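Local coordinates for glycosylation Associate Protein 1 (Streptococcus agalactiae serotype V, PDB 6OYC) that probably acts as a GT-B-like, sugar-binding component of the accessory Sec system, in complex with partner Gap proteins in adhesin glycosylation and secretion, at residues 52-64 against 146-158. Residues are numbered along the deposited sequence; the frame is centred on the assembly and turned at random.
Sequences VLNYMPNLRYYLH and YLFDDRGFLSSIL
Asp150, in the hairpin turn joining strands 141-148 and 154-161, brings its carboxylate to the first turn of helix 59-65, its CG set between the backbone N and the carbonyl carbon (chi1 64°). OD2 thereby accepts Tyr61 N at 3.1 Å, from above the carboxylate plane, and more weakly Arg60 N. OD1 takes Arg60 NE at 2.7 Å on the syn side, in the guanidinium plane and nearly straight (164°). Asp150 N bonds Pro57 O, 2.8 Å away. Arg60 lies flat on Arg151, guanidinium centres 3.4 Å apart and planes 5° apart. Arg60 NH2 bonds Met56 O and Pro57 O only weakly; Asp149 OD1, 3.5 Å from NH2 and well out of plane, contributes charge alone. Arg151 grips Asp149 side-on, NE to OD1 at 2.7 Å and NH2 to OD2; OD1 also accepts Arg151 N through its anti lone pair, closing an Asx turn. Asp78 pairs with Arg151 NH1, and Tyr73 bonds Arg60 NH1. Leu147 O accepts Ser155 N and Ser156 N, the classic beta bulge that brings Ser155 OG (2.6 Å) and Ser156 OG (2.9 Å) to Tyr55 OH; Gln81 and Gln168 bond these respective hydroxyls. Carboxylates of Asp149, Asp150 and Asp78 would probably offset the buried arginines' like charges, while backbone and side-chain bonds join hairpin to helix start.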
loop_
_atom_site.group_PDB
_atom_site.type_symbol
_atom_site.label_atom_id
_atom_site.label_comp_id
_atom_site.label_asym_id
_atom_site.label_seq_id
_atom_site.Cartn_x
_atom_site.Cartn_y
_atom_site.Cartn_z
ATOM N N VAL A 52 -0.976 -0.770 -16.307
ATOM C CA VAL A 52 -1.956 -0.996 -15.244
ATOM C C VAL A 52 -3.153 -1.714 -15.842
ATOM O O VAL A 52 -3.817 -1.183 -16.739
ATOM C CB VAL A 52 -2.383 0.327 -14.584
ATOM C CG1 VAL A 52 -3.477 0.083 -13.535
ATOM C CG2 VAL A 52 -1.171 1.001 -13.954
ATOM N N LEU A 53 -3.451 -2.903 -15.327
ATOM C CA LEU A 53 -4.462 -3.737 -15.964
ATOM C C LEU A 53 -5.846 -3.573 -15.360
ATOM O O LEU A 53 -6.834 -3.803 -16.058
ATOM C CB LEU A 53 -4.059 -5.209 -15.896
ATOM C CG LEU A 53 -2.794 -5.615 -16.647
ATOM C CD1 LEU A 53 -2.604 -7.141 -16.584
ATOM C CD2 LEU A 53 -2.823 -5.154 -18.085
ATOM N N ASN A 54 -5.951 -3.188 -14.089
ATOM C CA ASN A 54 -7.246 -3.091 -13.430
ATOM C C ASN A 54 -7.754 -1.658 -13.450
ATOM O O ASN A 54 -7.031 -0.713 -13.763
ATOM C CB ASN A 54 -7.170 -3.599 -11.987
ATOM C CG ASN A 54 -6.178 -2.817 -11.140
ATOM O OD1 ASN A 54 -5.025 -2.634 -11.522
ATOM N ND2 ASN A 54 -6.628 -2.353 -9.988
ATOM N N TYR A 55 -9.031 -1.518 -13.107
ATOM C CA TYR A 55 -9.703 -0.222 -13.059
ATOM C C TYR A 55 -9.133 0.629 -11.913
ATOM O O TYR A 55 -9.181 0.223 -10.745
ATOM C CB TYR A 55 -11.200 -0.479 -12.879
ATOM C CG TYR A 55 -12.115 0.723 -12.817
ATOM C CD1 TYR A 55 -12.119 1.686 -13.828
ATOM C CD2 TYR A 55 -12.992 0.889 -11.752
ATOM C CE1 TYR A 55 -12.970 2.768 -13.775
ATOM C CE2 TYR A 55 -13.855 1.955 -11.696
ATOM C CZ TYR A 55 -13.832 2.895 -12.702
ATOM O OH TYR A 55 -14.682 3.965 -12.647
ATOM N N MET A 56 -8.583 1.800 -12.227
ATOM C CA MET A 56 -7.913 2.630 -11.216
ATOM C C MET A 56 -8.280 4.107 -11.372
ATOM O O MET A 56 -7.450 4.938 -11.761
ATOM C CB MET A 56 -6.396 2.429 -11.297
ATOM C CG MET A 56 -5.934 1.076 -10.771
ATOM S SD MET A 56 -6.040 1.097 -8.975
ATOM C CE MET A 56 -4.383 1.675 -8.567
ATOM N N PRO A 57 -9.519 4.477 -11.041
ATOM C CA PRO A 57 -9.927 5.892 -11.197
ATOM C C PRO A 57 -9.128 6.858 -10.328
ATOM O O PRO A 57 -9.111 8.064 -10.614
ATOM C CB PRO A 57 -11.408 5.877 -10.800
ATOM C CG PRO A 57 -11.555 4.634 -9.940
ATOM C CD PRO A 57 -10.605 3.638 -10.503
ATOM N N ASN A 58 -8.450 6.370 -9.291
ATOM C CA ASN A 58 -7.636 7.209 -8.420
ATOM C C ASN A 58 -6.147 7.031 -8.680
ATOM O O ASN A 58 -5.329 7.251 -7.783
ATOM C CB ASN A 58 -7.943 6.918 -6.953
ATOM C CG ASN A 58 -7.941 8.156 -6.133
ATOM O OD1 ASN A 58 -8.558 9.156 -6.511
ATOM N ND2 ASN A 58 -7.209 8.133 -5.008
ATOM N N LEU A 59 -5.784 6.642 -9.908
ATOM C CA LEU A 59 -4.415 6.217 -10.186
ATOM C C LEU A 59 -3.427 7.368 -10.029
ATOM O O LEU A 59 -2.302 7.166 -9.550
ATOM C CB LEU A 59 -4.337 5.623 -11.590
ATOM C CG LEU A 59 -2.964 5.176 -12.091
ATOM C CD1 LEU A 59 -2.325 4.195 -11.126
ATOM C CD2 LEU A 59 -3.090 4.545 -13.488
ATOM N N ARG A 60 -3.820 8.584 -10.418
ATOM C CA ARG A 60 -2.839 9.663 -10.423
ATOM C C ARG A 60 -2.472 10.081 -8.996
ATOM O O ARG A 60 -1.294 10.300 -8.695
ATOM C CB ARG A 60 -3.352 10.835 -11.267
ATOM C CG ARG A 60 -3.159 10.625 -12.808
ATOM C CD ARG A 60 -4.462 10.765 -13.606
ATOM N NE ARG A 60 -5.536 9.948 -13.053
ATOM C CZ ARG A 60 -5.796 8.696 -13.420
ATOM N NH1 ARG A 60 -5.078 8.108 -14.383
ATOM N NH2 ARG A 60 -6.785 8.033 -12.826
ATOM N N TYR A 61 -3.457 10.148 -8.086
ATOM C CA TYR A 61 -3.114 10.361 -6.685
ATOM C C TYR A 61 -2.308 9.197 -6.151
ATOM O O TYR A 61 -1.351 9.397 -5.396
ATOM C CB TYR A 61 -4.359 10.576 -5.819
ATOM C CG TYR A 61 -4.855 11.995 -5.904
ATOM C CD1 TYR A 61 -4.005 13.070 -5.620
ATOM C CD2 TYR A 61 -6.156 12.276 -6.305
ATOM C CE1 TYR A 61 -4.451 14.379 -5.719
ATOM C CE2 TYR A 61 -6.606 13.574 -6.406
ATOM C CZ TYR A 61 -5.745 14.617 -6.122
ATOM O OH TYR A 61 -6.196 15.897 -6.224
ATOM N N TYR A 62 -2.673 7.978 -6.535
ATOM C CA TYR A 62 -1.922 6.825 -6.055
ATOM C C TYR A 62 -0.450 6.954 -6.422
ATOM O O TYR A 62 0.428 6.824 -5.558
ATOM C CB TYR A 62 -2.528 5.535 -6.610
ATOM C CG TYR A 62 -1.976 4.262 -5.982
ATOM C CD1 TYR A 62 -0.844 3.638 -6.516
ATOM C CD2 TYR A 62 -2.600 3.665 -4.880
ATOM C CE1 TYR A 62 -0.335 2.458 -5.965
ATOM C CE2 TYR A 62 -2.097 2.489 -4.313
ATOM C CZ TYR A 62 -0.965 1.887 -4.864
ATOM O OH TYR A 62 -0.454 0.719 -4.322
ATOM N N LEU A 63 -0.163 7.267 -7.691
ATOM C CA LEU A 63 1.225 7.379 -8.138
ATOM C C LEU A 63 1.911 8.562 -7.489
ATOM O O LEU A 63 3.103 8.494 -7.156
ATOM C CB LEU A 63 1.300 7.512 -9.657
ATOM C CG LEU A 63 0.860 6.278 -10.462
ATOM C CD1 LEU A 63 0.963 6.552 -11.942
ATOM C CD2 LEU A 63 1.677 5.051 -10.076
ATOM N N HIS A 64 1.174 9.661 -7.321
ATOM C CA HIS A 64 1.740 10.844 -6.694
ATOM C C HIS A 64 2.256 10.532 -5.303
ATOM O O HIS A 64 3.268 11.095 -4.877
ATOM C CB HIS A 64 0.695 11.946 -6.612
ATOM C CG HIS A 64 1.180 13.159 -5.899
ATOM N ND1 HIS A 64 0.730 13.512 -4.648
ATOM C CD2 HIS A 64 2.099 14.091 -6.251
ATOM C CE1 HIS A 64 1.335 14.622 -4.264
ATOM N NE2 HIS A 64 2.176 14.988 -5.216
ATOM N N TYR A 146 -21.814 6.519 -7.508
ATOM C CA TYR A 146 -21.080 7.326 -8.474
ATOM C C TYR A 146 -19.595 7.243 -8.153
ATOM O O TYR A 146 -19.194 7.624 -7.055
ATOM C CB TYR A 146 -21.523 8.780 -8.407
ATOM C CG TYR A 146 -22.916 9.066 -8.911
ATOM C CD1 TYR A 146 -24.020 8.941 -8.071
ATOM C CD2 TYR A 146 -23.128 9.510 -10.214
ATOM C CE1 TYR A 146 -25.297 9.226 -8.522
ATOM C CE2 TYR A 146 -24.403 9.791 -10.680
ATOM C CZ TYR A 146 -25.483 9.645 -9.834
ATOM O OH TYR A 146 -26.749 9.928 -10.280
ATOM N N LEU A 147 -18.784 6.745 -9.092
ATOM C CA LEU A 147 -17.329 6.647 -8.921
ATOM C C LEU A 147 -16.669 7.761 -9.718
ATOM O O LEU A 147 -16.806 7.809 -10.948
ATOM C CB LEU A 147 -16.754 5.326 -9.426
ATOM C CG LEU A 147 -16.772 4.012 -8.667
ATOM C CD1 LEU A 147 -16.086 4.161 -7.302
ATOM C CD2 LEU A 147 -18.221 3.498 -8.554
ATOM N N PHE A 148 -15.930 8.618 -9.038
ATOM C CA PHE A 148 -15.276 9.739 -9.688
ATOM C C PHE A 148 -13.804 9.426 -9.888
ATOM O O PHE A 148 -13.149 8.897 -8.984
ATOM C CB PHE A 148 -15.457 11.016 -8.865
ATOM C CG PHE A 148 -16.888 11.460 -8.782
ATOM C CD1 PHE A 148 -17.424 12.298 -9.762
ATOM C CD2 PHE A 148 -17.712 11.020 -7.743
ATOM C CE1 PHE A 148 -18.740 12.706 -9.698
ATOM C CE2 PHE A 148 -19.043 11.421 -7.682
ATOM C CZ PHE A 148 -19.555 12.265 -8.659
ATOM N N ASP A 149 -13.311 9.724 -11.087
ATOM C CA ASP A 149 -11.890 9.724 -11.397
ATOM C C ASP A 149 -11.229 10.901 -10.699
ATOM O O ASP A 149 -11.842 11.959 -10.513
ATOM C CB ASP A 149 -11.698 9.840 -12.921
ATOM C CG ASP A 149 -10.289 9.452 -13.394
ATOM O OD1 ASP A 149 -9.367 10.300 -13.290
ATOM O OD2 ASP A 149 -10.122 8.302 -13.888
ATOM N N ASP A 150 -9.960 10.729 -10.319
ATOM C CA ASP A 150 -9.272 11.855 -9.682
ATOM C C ASP A 150 -8.974 12.993 -10.650
ATOM O O ASP A 150 -8.521 14.045 -10.214
ATOM C CB ASP A 150 -7.982 11.398 -8.987
ATOM C CG ASP A 150 -6.925 10.854 -9.950
ATOM O OD1 ASP A 150 -6.766 11.379 -11.071
ATOM O OD2 ASP A 150 -6.198 9.907 -9.558
ATOM N N ARG A 151 -9.187 12.806 -11.947
ATOM C CA ARG A 151 -9.141 13.934 -12.871
ATOM C C ARG A 151 -10.444 14.747 -12.853
ATOM O O ARG A 151 -10.558 15.732 -13.586
ATOM C CB ARG A 151 -8.783 13.460 -14.280
ATOM C CG ARG A 151 -7.328 12.989 -14.400
ATOM C CD ARG A 151 -7.074 12.054 -15.591
ATOM N NE ARG A 151 -7.793 10.785 -15.491
ATOM C CZ ARG A 151 -7.473 9.685 -16.174
ATOM N NH1 ARG A 151 -6.444 9.697 -17.011
ATOM N NH2 ARG A 151 -8.180 8.568 -16.014
ATOM N N GLY A 152 -11.399 14.369 -12.011
ATOM C CA GLY A 152 -12.607 15.142 -11.809
ATOM C C GLY A 152 -13.687 14.978 -12.858
ATOM O O GLY A 152 -14.375 15.949 -13.177
ATOM N N PHE A 153 -13.848 13.778 -13.421
ATOM C CA PHE A 153 -15.008 13.440 -14.235
ATOM C C PHE A 153 -15.682 12.213 -13.631
ATOM O O PHE A 153 -15.085 11.498 -12.817
ATOM C CB PHE A 153 -14.615 13.192 -15.705
ATOM C CG PHE A 153 -13.707 12.008 -15.907
ATOM C CD1 PHE A 153 -14.232 10.731 -16.072
ATOM C CD2 PHE A 153 -12.328 12.174 -15.938
ATOM C CE1 PHE A 153 -13.392 9.628 -16.262
ATOM C CE2 PHE A 153 -11.480 11.077 -16.124
ATOM C CZ PHE A 153 -12.024 9.799 -16.286
ATOM N N LEU A 154 -16.935 11.961 -14.031
ATOM C CA LEU A 154 -17.637 10.739 -13.608
ATOM C C LEU A 154 -17.108 9.551 -14.407
ATOM O O LEU A 154 -17.328 9.481 -15.610
ATOM C CB LEU A 154 -19.146 10.869 -13.799
ATOM C CG LEU A 154 -19.989 9.650 -13.357
ATOM C CD1 LEU A 154 -19.799 9.295 -11.875
ATOM C CD2 LEU A 154 -21.438 9.911 -13.642
ATOM N N SER A 155 -16.424 8.614 -13.736
ATOM C CA SER A 155 -15.813 7.455 -14.375
ATOM C C SER A 155 -16.779 6.287 -14.541
ATOM O O SER A 155 -16.765 5.622 -15.583
ATOM C CB SER A 155 -14.586 6.987 -13.582
ATOM O OG SER A 155 -13.945 5.887 -14.226
ATOM N N SER A 156 -17.620 6.016 -13.546
ATOM C CA SER A 156 -18.536 4.893 -13.667
ATOM C C SER A 156 -19.674 5.033 -12.657
ATOM O O SER A 156 -19.591 5.806 -11.699
ATOM C CB SER A 156 -17.785 3.559 -13.498
ATOM O OG SER A 156 -17.415 3.306 -12.145
ATOM N N ILE A 157 -20.750 4.270 -12.890
ATOM C CA ILE A 157 -21.879 4.168 -11.964
ATOM C C ILE A 157 -22.142 2.700 -11.694
ATOM O O ILE A 157 -22.307 1.914 -12.633
ATOM C CB ILE A 157 -23.172 4.806 -12.502
ATOM C CG1 ILE A 157 -22.973 6.261 -12.889
ATOM C CG2 ILE A 157 -24.277 4.707 -11.475
ATOM C CD1 ILE A 157 -24.130 6.773 -13.709
ATOM N N LEU A 158 -22.216 2.340 -10.420
ATOM C CA LEU A 158 -22.517 0.978 -9.998
ATOM C C LEU A 158 -23.980 0.952 -9.563
ATOM O O LEU A 158 -24.347 1.607 -8.585
ATOM C CB LEU A 158 -21.577 0.552 -8.862
ATOM C CG LEU A 158 -21.335 -0.953 -8.689
ATOM C CD1 LEU A 158 -20.171 -1.271 -7.741
ATOM C CD2 LEU A 158 -22.621 -1.649 -8.225
#